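Local coordinates for uncharacterized protein (PDB 3P8A) that is of unknown function but carries a glyoxalase-like domain and belongs to the vicinal oxygen chelate (VOC) family, at residues A[43-48]-A[68-73]; A[119-124]-A[132-137]; A[158-163]-A[205-210]; A[36-41]-A[262-267]. One frame throughout, in Å; residues are numbered along the deposited sequence.

Contact 1 of 4, residues A[43-48]-A[68-73]; sequences DVIKLH and NYIELL
Ile45 and Leu47 of 43-48 meet Ile70 and Leu72 of 68-73 methyl to methyl, two separate touches with no hydrogen bond between the segments. Ile45 CD1 lies 3.7 Å from Ile70 CD1, and the two isoleucine chains cross at about a right angle. Both have CG1 beside the backbone N and anti to the carbonyl carbon (chi1 -67° for Ile45, -57° for Ile70), and a near-extended chi2 then carries CD1 away from its own backbone toward the other segment. In the second touch Leu72 CD1 faces both branches of Leu47: it is 3.8 Å from Leu47 CD1 and 4.0 Å from Leu47 CD2, again with the chains crossing nearly at right angles.

The loop between strands 24-31 and 48-53 thereby packs on one face of strand 69-75, part of the eight-stranded mixed sheet of the glyoxalase-like fold. Tyr268 of the other sheet touches both Ile70 and Leu72, and Phe270 reaches Ile45. From the same strand, Tyr69 OH and Glu71 OE2 bond a glycerol, probably from the crystallisation liquor.

On the loop itself, Lys46 NZ folds back to Asp43 O at 2.9 Å, with a C=O...N angle of 152° and the amine tilted out of the carbonyl plane. Lys46 N is held separately by Gln186 OE1.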
loop_
_atom_site.group_PDB
_atom_site.type_symbol
_atom_site.label_atom_id
_atom_site.label_comp_id
_atom_site.label_asym_id
_atom_site.label_seq_id
_atom_site.Cartn_x
_atom_site.Cartn_y
_atom_site.Cartn_z
ATOM N N ASP A 43 -3.209 -21.806 -0.719
ATOM C CA ASP A 43 -4.093 -20.888 -1.456
ATOM C C ASP A 43 -5.052 -20.139 -0.518
ATOM O O ASP A 43 -6.190 -19.874 -0.905
ATOM C CB ASP A 43 -4.854 -21.632 -2.591
ATOM C CG ASP A 43 -3.974 -22.106 -3.736
ATOM O OD1 ASP A 43 -3.882 -21.384 -4.755
ATOM O OD2 ASP A 43 -3.385 -23.204 -3.618
ATOM N N VAL A 44 -4.595 -19.810 0.722
ATOM C CA VAL A 44 -5.404 -19.130 1.758
ATOM C C VAL A 44 -6.025 -17.853 1.160
ATOM O O VAL A 44 -7.230 -17.649 1.271
ATOM C CB VAL A 44 -4.636 -18.825 3.081
ATOM C CG1 VAL A 44 -4.656 -19.993 4.071
ATOM C CG2 VAL A 44 -3.227 -18.310 2.821
ATOM N N ILE A 45 -5.207 -17.052 0.457
ATOM C CA ILE A 45 -5.653 -15.859 -0.260
ATOM C C ILE A 45 -5.482 -16.188 -1.727
ATOM O O ILE A 45 -4.373 -16.492 -2.167
ATOM C CB ILE A 45 -4.899 -14.554 0.132
ATOM C CG1 ILE A 45 -5.208 -14.150 1.576
ATOM C CG2 ILE A 45 -5.220 -13.387 -0.865
ATOM C CD1 ILE A 45 -4.151 -13.276 2.222
ATOM N N LYS A 46 -6.587 -16.117 -2.480
ATOM C CA LYS A 46 -6.560 -16.374 -3.910
ATOM C C LYS A 46 -5.952 -15.173 -4.638
ATOM O O LYS A 46 -6.130 -14.027 -4.224
ATOM C CB LYS A 46 -7.981 -16.701 -4.431
ATOM C CG LYS A 46 -8.317 -18.198 -4.400
ATOM C CD LYS A 46 -8.757 -18.675 -3.012
ATOM C CE LYS A 46 -8.825 -20.174 -2.883
ATOM N NZ LYS A 46 -8.951 -20.588 -1.462
ATOM N N LEU A 47 -5.231 -15.457 -5.711
ATOM C CA LEU A 47 -4.552 -14.465 -6.524
ATOM C C LEU A 47 -5.066 -14.473 -7.938
ATOM O O LEU A 47 -5.482 -15.511 -8.452
ATOM C CB LEU A 47 -3.026 -14.709 -6.528
ATOM C CG LEU A 47 -2.323 -14.815 -5.177
ATOM C CD1 LEU A 47 -0.853 -15.130 -5.362
ATOM C CD2 LEU A 47 -2.467 -13.539 -4.365
ATOM N N HIS A 48 -5.041 -13.287 -8.554
ATOM C CA HIS A 48 -5.452 -13.041 -9.935
ATOM C C HIS A 48 -4.332 -12.235 -10.585
ATOM O O HIS A 48 -3.853 -11.263 -9.990
ATOM C CB HIS A 48 -6.792 -12.276 -9.980
ATOM C CG HIS A 48 -7.918 -13.063 -9.377
ATOM N ND1 HIS A 48 -8.530 -14.109 -10.068
ATOM C CD2 HIS A 48 -8.471 -12.976 -8.149
ATOM C CE1 HIS A 48 -9.445 -14.593 -9.244
ATOM N NE2 HIS A 48 -9.434 -13.955 -8.073
ATOM N N ASN A 68 -10.637 -3.492 -1.000
ATOM C CA ASN A 68 -9.199 -3.263 -0.861
ATOM C C ASN A 68 -8.486 -4.553 -1.257
ATOM O O ASN A 68 -9.134 -5.583 -1.434
ATOM C CB ASN A 68 -8.811 -2.770 0.549
ATOM C CG ASN A 68 -9.461 -3.502 1.691
ATOM O OD1 ASN A 68 -10.077 -2.893 2.583
ATOM N ND2 ASN A 68 -9.346 -4.816 1.694
ATOM N N TYR A 69 -7.174 -4.488 -1.477
ATOM C CA TYR A 69 -6.472 -5.676 -1.937
ATOM C C TYR A 69 -5.021 -5.687 -1.555
ATOM O O TYR A 69 -4.501 -4.713 -1.026
ATOM C CB TYR A 69 -6.620 -5.836 -3.474
ATOM C CG TYR A 69 -6.079 -4.698 -4.308
ATOM C CD1 TYR A 69 -4.857 -4.813 -4.966
ATOM C CD2 TYR A 69 -6.812 -3.521 -4.486
ATOM C CE1 TYR A 69 -4.361 -3.773 -5.756
ATOM C CE2 TYR A 69 -6.328 -2.479 -5.280
ATOM C CZ TYR A 69 -5.097 -2.606 -5.902
ATOM O OH TYR A 69 -4.616 -1.589 -6.683
ATOM N N ILE A 70 -4.372 -6.810 -1.842
ATOM C CA ILE A 70 -2.941 -6.991 -1.682
ATOM C C ILE A 70 -2.374 -6.954 -3.090
ATOM O O ILE A 70 -2.807 -7.734 -3.949
ATOM C CB ILE A 70 -2.591 -8.335 -0.981
ATOM C CG1 ILE A 70 -3.279 -8.434 0.410
ATOM C CG2 ILE A 70 -1.059 -8.458 -0.852
ATOM C CD1 ILE A 70 -3.440 -9.886 0.957
ATOM N N GLU A 71 -1.402 -6.063 -3.323
ATOM C CA GLU A 71 -0.715 -5.994 -4.588
ATOM C C GLU A 71 0.630 -6.667 -4.431
ATOM O O GLU A 71 1.480 -6.194 -3.683
ATOM C CB GLU A 71 -0.571 -4.553 -5.102
ATOM C CG GLU A 71 -0.011 -4.509 -6.520
ATOM C CD GLU A 71 0.459 -3.160 -7.022
ATOM O OE1 GLU A 71 0.670 -2.254 -6.187
ATOM O OE2 GLU A 71 0.689 -3.031 -8.246
ATOM N N LEU A 72 0.813 -7.802 -5.109
ATOM C CA LEU A 72 2.102 -8.490 -5.112
ATOM C C LEU A 72 2.794 -7.934 -6.329
ATOM O O LEU A 72 2.193 -7.896 -7.386
ATOM C CB LEU A 72 1.948 -10.005 -5.220
ATOM C CG LEU A 72 1.084 -10.712 -4.200
ATOM C CD1 LEU A 72 1.330 -12.154 -4.288
ATOM C CD2 LEU A 72 1.340 -10.215 -2.747
ATOM N N LEU A 73 3.996 -7.438 -6.178
ATOM C CA LEU A 73 4.694 -6.729 -7.237
ATOM C C LEU A 73 6.050 -7.308 -7.517
ATOM O O LEU A 73 6.761 -7.680 -6.592
ATOM C CB LEU A 73 4.781 -5.212 -6.832
ATOM C CG LEU A 73 5.342 -4.186 -7.866
ATOM C CD1 LEU A 73 4.358 -3.972 -9.050
ATOM C CD2 LEU A 73 5.649 -2.855 -7.200
#

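Contact 2 of 4, residues A[119-124]-A[132-137]; sequences AVKNKL and VGPIQM
The peptide carbonyl of Gly133 receives Lys121 NZ in its own plane, at 2.8 Å from Gly133 O and with a C=O...N angle of 146°, while the pyrrolidine of Pro134 meets the same lysine chain through its CD corner. The crossover from strand 106-113 through helix 117-125 to strand 130-139 is joined here on the surface: a helix side chain reaches across to an outermost strand of the eight-stranded VOC sheet.

The peptide bond before Pro134 is cis, which puts Gly133 O and Pro134 CD on the same side of the C-N bond. One extended chain can therefore serve both. Lys121 has CG anti to its backbone nitrogen (chi1 179°) and stays extended to the amine, laying CE 3.4 Å from Gly133 O on the way. The lysine and the proline cross at about a right angle.

Gly133 adopts a phi of 115°, in a region that glycine reaches easily. The proline ring is also touched by Ile117 and Glu118 of the helix and by Gln150 of the adjacent strand. Lys121 CD, finally, sits 3.7 Å from Pro134 CD.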
loop_
_atom_site.group_PDB
_atom_site.type_symbol
_atom_site.label_atom_id
_atom_site.label_comp_id
_atom_site.label_asym_id
_atom_site.label_seq_id
_atom_site.Cartn_x
_atom_site.Cartn_y
_atom_site.Cartn_z
ATOM N N ALA A 119 -8.082 17.773 -5.108
ATOM C CA ALA A 119 -8.420 18.352 -3.805
ATOM C C ALA A 119 -7.371 17.924 -2.776
ATOM O O ALA A 119 -7.014 18.719 -1.907
ATOM C CB ALA A 119 -9.790 17.884 -3.357
ATOM N N VAL A 120 -6.877 16.671 -2.878
ATOM C CA VAL A 120 -5.810 16.182 -2.012
ATOM C C VAL A 120 -4.550 16.959 -2.325
ATOM O O VAL A 120 -3.927 17.462 -1.394
ATOM C CB VAL A 120 -5.605 14.634 -2.063
ATOM C CG1 VAL A 120 -4.297 14.223 -1.399
ATOM C CG2 VAL A 120 -6.760 13.929 -1.387
ATOM N N LYS A 121 -4.201 17.106 -3.620
ATOM C CA LYS A 121 -3.020 17.851 -4.039
ATOM C C LYS A 121 -3.077 19.313 -3.537
ATOM O O LYS A 121 -2.095 19.802 -2.983
ATOM C CB LYS A 121 -2.833 17.779 -5.561
ATOM C CG LYS A 121 -1.619 18.555 -6.049
ATOM C CD LYS A 121 -1.504 18.569 -7.539
ATOM C CE LYS A 121 -0.281 19.348 -7.950
ATOM N NZ LYS A 121 0.105 19.060 -9.352
ATOM N N ASN A 122 -4.229 19.964 -3.691
ATOM C CA ASN A 122 -4.424 21.347 -3.250
ATOM C C ASN A 122 -4.304 21.477 -1.731
ATOM O O ASN A 122 -3.665 22.414 -1.274
ATOM C CB ASN A 122 -5.764 21.926 -3.759
ATOM C CG ASN A 122 -5.877 22.019 -5.262
ATOM O OD1 ASN A 122 -4.878 22.162 -5.985
ATOM N ND2 ASN A 122 -7.100 21.884 -5.764
ATOM N N LYS A 123 -4.860 20.509 -0.961
ATOM C CA LYS A 123 -4.794 20.517 0.491
ATOM C C LYS A 123 -3.350 20.363 0.974
ATOM O O LYS A 123 -2.938 21.060 1.909
ATOM C CB LYS A 123 -5.716 19.436 1.096
ATOM C CG LYS A 123 -5.798 19.410 2.630
ATOM C CD LYS A 123 -4.880 18.339 3.217
ATOM C CE LYS A 123 -5.008 18.173 4.712
ATOM N NZ LYS A 123 -3.857 17.408 5.247
ATOM N N LEU A 124 -2.583 19.447 0.352
ATOM C CA LEU A 124 -1.195 19.235 0.767
ATOM C C LEU A 124 -0.348 20.437 0.384
ATOM O O LEU A 124 0.459 20.898 1.191
ATOM C CB LEU A 124 -0.621 17.928 0.194
ATOM C CG LEU A 124 -1.221 16.613 0.695
ATOM C CD1 LEU A 124 -0.699 15.458 -0.132
ATOM C CD2 LEU A 124 -0.887 16.365 2.171
ATOM N N VAL A 132 4.476 15.125 -5.789
ATOM C CA VAL A 132 4.841 14.696 -7.147
ATOM C C VAL A 132 3.573 14.114 -7.752
ATOM O O VAL A 132 2.953 13.222 -7.167
ATOM C CB VAL A 132 6.049 13.733 -7.259
ATOM C CG1 VAL A 132 6.210 13.197 -8.678
ATOM C CG2 VAL A 132 7.339 14.413 -6.818
ATOM N N GLY A 133 3.142 14.697 -8.859
ATOM C CA GLY A 133 1.935 14.257 -9.535
ATOM C C GLY A 133 0.803 15.261 -9.568
ATOM O O GLY A 133 1.003 16.420 -9.214
ATOM N N PRO A 134 -0.414 14.848 -9.980
ATOM C CA PRO A 134 -0.834 13.473 -10.326
ATOM C C PRO A 134 -0.131 12.841 -11.519
ATOM O O PRO A 134 0.074 13.493 -12.552
ATOM C CB PRO A 134 -2.349 13.593 -10.526
ATOM C CG PRO A 134 -2.731 14.864 -9.829
ATOM C CD PRO A 134 -1.559 15.772 -10.011
ATOM N N ILE A 135 0.283 11.571 -11.333
ATOM C CA ILE A 135 0.957 10.738 -12.325
ATOM C C ILE A 135 -0.106 9.842 -12.966
ATOM O O ILE A 135 -0.704 9.019 -12.266
ATOM C CB ILE A 135 2.092 9.888 -11.680
ATOM C CG1 ILE A 135 3.171 10.752 -10.947
ATOM C CG2 ILE A 135 2.717 8.902 -12.684
ATOM C CD1 ILE A 135 4.074 11.627 -11.835
ATOM N N GLN A 136 -0.313 9.971 -14.292
ATOM C CA GLN A 136 -1.257 9.117 -15.028
ATOM C C GLN A 136 -0.682 7.697 -15.175
ATOM O O GLN A 136 0.499 7.522 -15.485
ATOM C CB GLN A 136 -1.609 9.728 -16.393
ATOM C CG GLN A 136 -3.012 10.371 -16.444
ATOM C CD GLN A 136 -4.183 9.409 -16.303
ATOM O OE1 GLN A 136 -4.124 8.219 -16.657
ATOM N NE2 GLN A 136 -5.296 9.923 -15.810
HETATM N N MSE A 137 -1.508 6.682 -14.873
HETATM C CA MSE A 137 -1.076 5.288 -14.872
HETATM C C MSE A 137 -2.086 4.398 -15.577
HETATM O O MSE A 137 -3.287 4.675 -15.563
HETATM C CB MSE A 137 -0.972 4.784 -13.422
HETATM C CG MSE A 137 0.107 5.440 -12.576
HETATM SE SE MSE A 137 1.929 4.807 -12.936
HETATM C CE MSE A 137 1.717 2.911 -12.551
#

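Contact 3 of 4, residues A[158-163]-A[205-210]; sequences DDDEIK and VSNWLK
Asp159 O accepts a hydrogen bond from a water 2.6 Å away, and that water in turn accepts from Asn207 ND2 at 2.7 Å, bridging the loop 158-163 to the helix segment 205-210. The other end of the amide, Asn207 OD1, is bonded by Gln203 NE2 one turn earlier on the helix. With a partner at each end, the rotation of the amide is well defined. Asp160 OD1 stays 4.1 Å from Asn207 ND2, too far for a hydrogen bond, its carboxylate plane 76° from the amide.

A second water repeats the pattern further along. It donates to Ile162 O at 2.8 Å and accepts from Trp208 NE1 at 2.9 Å, lying at the edge of the indole in the plane of the ring. Beside it, Ile162 CG2 approaches Trp208 CZ2 at 3.9 Å. The branch methyl does the touching because CG1 is turned beside the backbone N (chi1 -61°), its end leading away from the helix.

Val196 of strand 189-198 and Tyr245 of strand 244-252 both touch Ile162 and Trp208, and Phe212 meets the indole edge-to-face. The loop after strand 147-155 of the first sheet is thus set against helix 201-212, which packs on the second. Because both water bridges pair side-chain N-H groups with loop carbonyls, the join depends on bound water as well as on the Ile162-Trp208 packing.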
loop_
_atom_site.group_PDB
_atom_site.type_symbol
_atom_site.label_atom_id
_atom_site.label_comp_id
_atom_site.label_asym_id
_atom_site.label_seq_id
_atom_site.Cartn_x
_atom_site.Cartn_y
_atom_site.Cartn_z
ATOM N N ASP A 158 12.392 16.713 4.632
ATOM C CA ASP A 158 13.049 16.226 5.832
ATOM C C ASP A 158 13.188 14.688 5.683
ATOM O O ASP A 158 12.787 14.119 4.659
ATOM C CB ASP A 158 12.215 16.622 7.077
ATOM C CG ASP A 158 12.960 17.122 8.311
ATOM O OD1 ASP A 158 12.821 16.484 9.388
ATOM O OD2 ASP A 158 13.604 18.206 8.231
ATOM N N ASP A 159 13.772 14.034 6.702
ATOM C CA ASP A 159 13.996 12.596 6.710
ATOM C C ASP A 159 12.704 11.791 6.887
ATOM O O ASP A 159 11.821 12.177 7.666
ATOM C CB ASP A 159 14.975 12.209 7.837
ATOM C CG ASP A 159 16.395 12.721 7.693
ATOM O OD1 ASP A 159 16.867 12.864 6.539
ATOM O OD2 ASP A 159 17.056 12.916 8.727
ATOM N N ASP A 160 12.628 10.650 6.188
ATOM C CA ASP A 160 11.531 9.700 6.309
ATOM C C ASP A 160 12.114 8.393 6.766
ATOM O O ASP A 160 12.931 7.815 6.052
ATOM C CB ASP A 160 10.805 9.459 4.957
ATOM C CG ASP A 160 9.977 10.609 4.432
ATOM O OD1 ASP A 160 9.107 11.112 5.187
ATOM O OD2 ASP A 160 10.148 10.969 3.242
ATOM N N GLU A 161 11.711 7.904 7.946
ATOM C CA GLU A 161 12.121 6.565 8.338
ATOM C C GLU A 161 11.298 5.589 7.482
ATOM O O GLU A 161 11.801 4.566 7.020
ATOM C CB GLU A 161 11.826 6.291 9.833
ATOM C CG GLU A 161 12.802 6.959 10.781
ATOM C CD GLU A 161 14.224 6.452 10.750
ATOM O OE1 GLU A 161 14.448 5.309 10.280
ATOM O OE2 GLU A 161 15.118 7.207 11.200
ATOM N N ILE A 162 10.038 5.957 7.249
ATOM C CA ILE A 162 9.029 5.160 6.551
ATOM C C ILE A 162 8.655 5.809 5.254
ATOM O O ILE A 162 8.370 7.006 5.232
ATOM C CB ILE A 162 7.770 5.024 7.495
ATOM C CG1 ILE A 162 8.113 4.321 8.800
ATOM C CG2 ILE A 162 6.571 4.372 6.805
ATOM C CD1 ILE A 162 8.830 2.926 8.635
ATOM N N LYS A 163 8.585 5.013 4.175
ATOM C CA LYS A 163 8.202 5.583 2.887
ATOM C C LYS A 163 6.772 6.080 3.026
ATOM O O LYS A 163 5.914 5.314 3.487
ATOM C CB LYS A 163 8.299 4.558 1.744
ATOM C CG LYS A 163 8.173 5.203 0.369
ATOM C CD LYS A 163 9.496 5.734 -0.100
ATOM C CE LYS A 163 9.422 6.178 -1.536
ATOM N NZ LYS A 163 10.781 6.561 -2.002
ATOM N N VAL A 205 4.424 9.401 13.259
ATOM C CA VAL A 205 3.089 9.796 13.742
ATOM C C VAL A 205 2.742 11.251 13.357
ATOM O O VAL A 205 1.670 11.515 12.781
ATOM C CB VAL A 205 2.962 9.527 15.259
ATOM C CG1 VAL A 205 1.648 10.086 15.828
ATOM C CG2 VAL A 205 3.079 8.033 15.548
ATOM N N SER A 206 3.655 12.179 13.673
ATOM C CA SER A 206 3.531 13.613 13.390
ATOM C C SER A 206 3.265 13.837 11.895
ATOM O O SER A 206 2.331 14.561 11.548
ATOM C CB SER A 206 4.790 14.355 13.854
ATOM O OG SER A 206 4.816 15.696 13.394
ATOM N N ASN A 207 4.046 13.169 11.020
ATOM C CA ASN A 207 3.909 13.258 9.570
ATOM C C ASN A 207 2.592 12.698 9.079
ATOM O O ASN A 207 1.948 13.340 8.258
ATOM C CB ASN A 207 5.055 12.529 8.849
ATOM C CG ASN A 207 6.341 13.299 8.861
ATOM O OD1 ASN A 207 6.360 14.497 9.130
ATOM N ND2 ASN A 207 7.438 12.616 8.590
ATOM N N TRP A 208 2.203 11.498 9.554
ATOM C CA TRP A 208 0.957 10.856 9.136
ATOM C C TRP A 208 -0.273 11.604 9.629
ATOM O O TRP A 208 -1.267 11.672 8.904
ATOM C CB TRP A 208 0.914 9.395 9.555
ATOM C CG TRP A 208 1.794 8.475 8.744
ATOM C CD1 TRP A 208 3.008 8.762 8.192
ATOM C CD2 TRP A 208 1.582 7.077 8.536
ATOM N NE1 TRP A 208 3.542 7.636 7.599
ATOM C CE2 TRP A 208 2.681 6.588 7.788
ATOM C CE3 TRP A 208 0.540 6.192 8.863
ATOM C CZ2 TRP A 208 2.766 5.253 7.367
ATOM C CZ3 TRP A 208 0.616 4.874 8.433
ATOM C CH2 TRP A 208 1.720 4.414 7.701
ATOM N N LEU A 209 -0.215 12.205 10.827
ATOM C CA LEU A 209 -1.360 13.021 11.295
ATOM C C LEU A 209 -1.553 14.257 10.403
ATOM O O LEU A 209 -2.686 14.600 10.057
ATOM C CB LEU A 209 -1.177 13.468 12.748
ATOM C CG LEU A 209 -1.270 12.385 13.806
ATOM C CD1 LEU A 209 -0.684 12.869 15.113
ATOM C CD2 LEU A 209 -2.693 11.891 13.979
ATOM N N LYS A 210 -0.436 14.863 9.987
ATOM C CA LYS A 210 -0.370 16.053 9.159
ATOM C C LYS A 210 -0.860 15.764 7.748
ATOM O O LYS A 210 -1.799 16.420 7.282
ATOM C CB LYS A 210 1.073 16.554 9.118
ATOM C CG LYS A 210 1.222 18.041 8.837
ATOM C CD LYS A 210 2.686 18.463 8.709
ATOM C CE LYS A 210 3.410 18.698 10.027
ATOM N NZ LYS A 210 3.081 20.015 10.626
HETATM O O HOH W 1 9.945 13.725 8.505
HETATM O O HOH W 2 6.044 8.249 6.298
#

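Contact 4 of 4, residues A[36-41]-A[262-267]; sequences DRFSFP and FIRGAI
Ile263 points the end of its chain at the rim of the Phe38 ring, the two side chains coming from opposite directions. Ile263 begins a type I' turn closing the hairpin of strands 259-263 and 266-272, and the contact thereby joins the second sheet to the loop after strand 24-31 of the first. The turn is pinned by Ile263 N to Ala266 O at 2.9 Å and Ala266 N to Ile263 O at 3.0 Å; Gly265, at a phi of 81°, suits its third position.

Phe38 has CG anti to the backbone N (chi1 -174°), carrying the ring out toward the hairpin. Ile263 CD1 lies at the ring edge, near its plane, 3.5 Å from Phe38 CE1, and Ile263 CG1 is also in plane at the edge. The isoleucine has CG1 anti to its own nitrogen, with CG2 between N and the carbonyl carbon.

Arg264 flanks the ring obliquely, its CG 4.2 Å from Phe38 CE1, the chain bent at chi2 (-78°). Its guanidinium passes obliquely by Phe38 CD1 while NH1 bonds Gln105 OE1, and its main-chain O accepts from His30 NE2. Two further loop residues close in: Phe40 meets Tyr268 edge-to-face, and Pro41 and Ile263 reach toward each other, Pro41 CD lying 3.8 Å from Ile263 CD1 in a direction roughly square to the line from that methyl to Phe38 CE1.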
loop_
_atom_site.group_PDB
_atom_site.type_symbol
_atom_site.label_atom_id
_atom_site.label_comp_id
_atom_site.label_asym_id
_atom_site.label_seq_id
_atom_site.Cartn_x
_atom_site.Cartn_y
_atom_site.Cartn_z
ATOM N N ASP A 36 5.896 -14.903 -10.813
ATOM C CA ASP A 36 5.138 -15.821 -11.682
ATOM C C ASP A 36 4.962 -17.221 -11.102
ATOM O O ASP A 36 3.973 -17.886 -11.403
ATOM C CB ASP A 36 5.771 -15.946 -13.054
ATOM C CG ASP A 36 5.411 -14.822 -13.987
ATOM O OD1 ASP A 36 4.238 -14.364 -13.943
ATOM O OD2 ASP A 36 6.270 -14.442 -14.809
ATOM N N ARG A 37 5.932 -17.660 -10.285
ATOM C CA ARG A 37 5.935 -18.985 -9.663
ATOM C C ARG A 37 5.123 -18.986 -8.374
ATOM O O ARG A 37 4.729 -20.046 -7.883
ATOM C CB ARG A 37 7.388 -19.388 -9.316
ATOM C CG ARG A 37 8.306 -19.561 -10.528
ATOM C CD ARG A 37 9.775 -19.581 -10.134
ATOM N NE ARG A 37 10.178 -20.867 -9.564
ATOM C CZ ARG A 37 10.570 -21.920 -10.279
ATOM N NH1 ARG A 37 10.915 -23.048 -9.674
ATOM N NH2 ARG A 37 10.613 -21.853 -11.606
ATOM N N PHE A 38 4.921 -17.796 -7.812
ATOM C CA PHE A 38 4.318 -17.582 -6.509
ATOM C C PHE A 38 2.830 -17.828 -6.382
ATOM O O PHE A 38 2.048 -17.396 -7.218
ATOM C CB PHE A 38 4.716 -16.190 -5.953
ATOM C CG PHE A 38 4.246 -15.920 -4.541
ATOM C CD1 PHE A 38 5.031 -16.277 -3.452
ATOM C CD2 PHE A 38 3.005 -15.348 -4.302
ATOM C CE1 PHE A 38 4.584 -16.058 -2.149
ATOM C CE2 PHE A 38 2.551 -15.143 -2.996
ATOM C CZ PHE A 38 3.348 -15.494 -1.927
ATOM N N SER A 39 2.454 -18.426 -5.247
ATOM C CA SER A 39 1.102 -18.622 -4.745
ATOM C C SER A 39 1.191 -18.586 -3.218
ATOM O O SER A 39 2.245 -18.886 -2.656
ATOM C CB SER A 39 0.512 -19.954 -5.210
ATOM O OG SER A 39 1.330 -21.049 -4.833
ATOM N N PHE A 40 0.111 -18.189 -2.548
ATOM C CA PHE A 40 0.038 -18.170 -1.097
ATOM C C PHE A 40 -0.042 -19.604 -0.554
ATOM O O PHE A 40 -0.625 -20.467 -1.223
ATOM C CB PHE A 40 -1.211 -17.393 -0.648
ATOM C CG PHE A 40 -0.915 -15.972 -0.271
ATOM C CD1 PHE A 40 -1.008 -14.954 -1.209
ATOM C CD2 PHE A 40 -0.557 -15.644 1.025
ATOM C CE1 PHE A 40 -0.737 -13.626 -0.854
ATOM C CE2 PHE A 40 -0.283 -14.323 1.377
ATOM C CZ PHE A 40 -0.368 -13.326 0.434
ATOM N N PRO A 41 0.496 -19.865 0.672
ATOM C CA PRO A 41 0.422 -21.218 1.251
ATOM C C PRO A 41 -1.014 -21.722 1.387
ATOM O O PRO A 41 -1.888 -20.993 1.859
ATOM C CB PRO A 41 1.079 -21.042 2.621
ATOM C CG PRO A 41 1.970 -19.877 2.448
ATOM C CD PRO A 41 1.221 -18.949 1.573
ATOM N N PHE A 262 4.753 -16.073 7.572
ATOM C CA PHE A 262 5.884 -15.247 7.172
ATOM C C PHE A 262 6.240 -15.685 5.789
ATOM O O PHE A 262 6.574 -16.858 5.566
ATOM C CB PHE A 262 7.132 -15.310 8.079
ATOM C CG PHE A 262 8.309 -14.615 7.412
ATOM C CD1 PHE A 262 8.484 -13.239 7.526
ATOM C CD2 PHE A 262 9.176 -15.319 6.578
ATOM C CE1 PHE A 262 9.544 -12.602 6.886
ATOM C CE2 PHE A 262 10.217 -14.669 5.904
ATOM C CZ PHE A 262 10.417 -13.329 6.090
ATOM N N ILE A 263 6.146 -14.754 4.838
ATOM C CA ILE A 263 6.444 -15.084 3.461
ATOM C C ILE A 263 7.061 -13.931 2.699
ATOM O O ILE A 263 6.532 -12.819 2.709
ATOM C CB ILE A 263 5.206 -15.730 2.768
ATOM C CG1 ILE A 263 5.545 -16.281 1.380
ATOM C CG2 ILE A 263 3.962 -14.822 2.784
ATOM C CD1 ILE A 263 4.702 -17.544 0.999
ATOM N N ARG A 264 8.238 -14.190 2.094
ATOM C CA ARG A 264 8.996 -13.242 1.272
ATOM C C ARG A 264 9.133 -11.876 1.907
ATOM O O ARG A 264 8.850 -10.874 1.248
ATOM C CB ARG A 264 8.372 -13.128 -0.146
ATOM C CG ARG A 264 8.216 -14.467 -0.886
ATOM C CD ARG A 264 9.519 -14.964 -1.467
ATOM N NE ARG A 264 9.283 -15.809 -2.635
ATOM C CZ ARG A 264 9.985 -15.760 -3.761
ATOM N NH1 ARG A 264 10.977 -14.885 -3.897
ATOM N NH2 ARG A 264 9.688 -16.568 -4.771
ATOM N N GLY A 265 9.548 -11.863 3.172
ATOM C CA GLY A 265 9.809 -10.655 3.953
ATOM C C GLY A 265 8.611 -9.951 4.567
ATOM O O GLY A 265 8.785 -8.910 5.202
ATOM N N ALA A 266 7.400 -10.499 4.395
ATOM C CA ALA A 266 6.170 -9.917 4.919
ATOM C C ALA A 266 5.465 -10.855 5.903
ATOM O O ALA A 266 5.733 -12.060 5.920
ATOM C CB ALA A 266 5.238 -9.543 3.772
ATOM N N ILE A 267 4.644 -10.292 6.796
ATOM C CA ILE A 267 3.924 -11.093 7.789
ATOM C C ILE A 267 2.446 -10.890 7.587
ATOM O O ILE A 267 1.975 -9.753 7.616
ATOM C CB ILE A 267 4.349 -10.818 9.259
ATOM C CG1 ILE A 267 5.883 -10.947 9.427
ATOM C CG2 ILE A 267 3.583 -11.749 10.254
ATOM C CD1 ILE A 267 6.411 -10.261 10.603
#

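Contacts 1, 2 and 3 follow one another along the chain, and contact 4 spans them all, pairing 36-41 with 262-267 near the C-terminus. Contacts 1 and 4 lie on the same side of the molecule, their centres 10 Å apart, and share the loop between strands 24-31 and 48-53; Leu72 CD1 packs 3.5 Å from Phe38 CE2. Contacts 2 and 3 have centres about 18 Å apart, each about 27 Å from the centre of contact 1. Contacts 1 and 2 belong to opposite halves of the eight-stranded sheet. Contact 3 sets one of its loops against helix 201-212 on the seven-stranded sheet, and contact 4 sets another against that sheet's edge hairpin, two distant meetings between the halves.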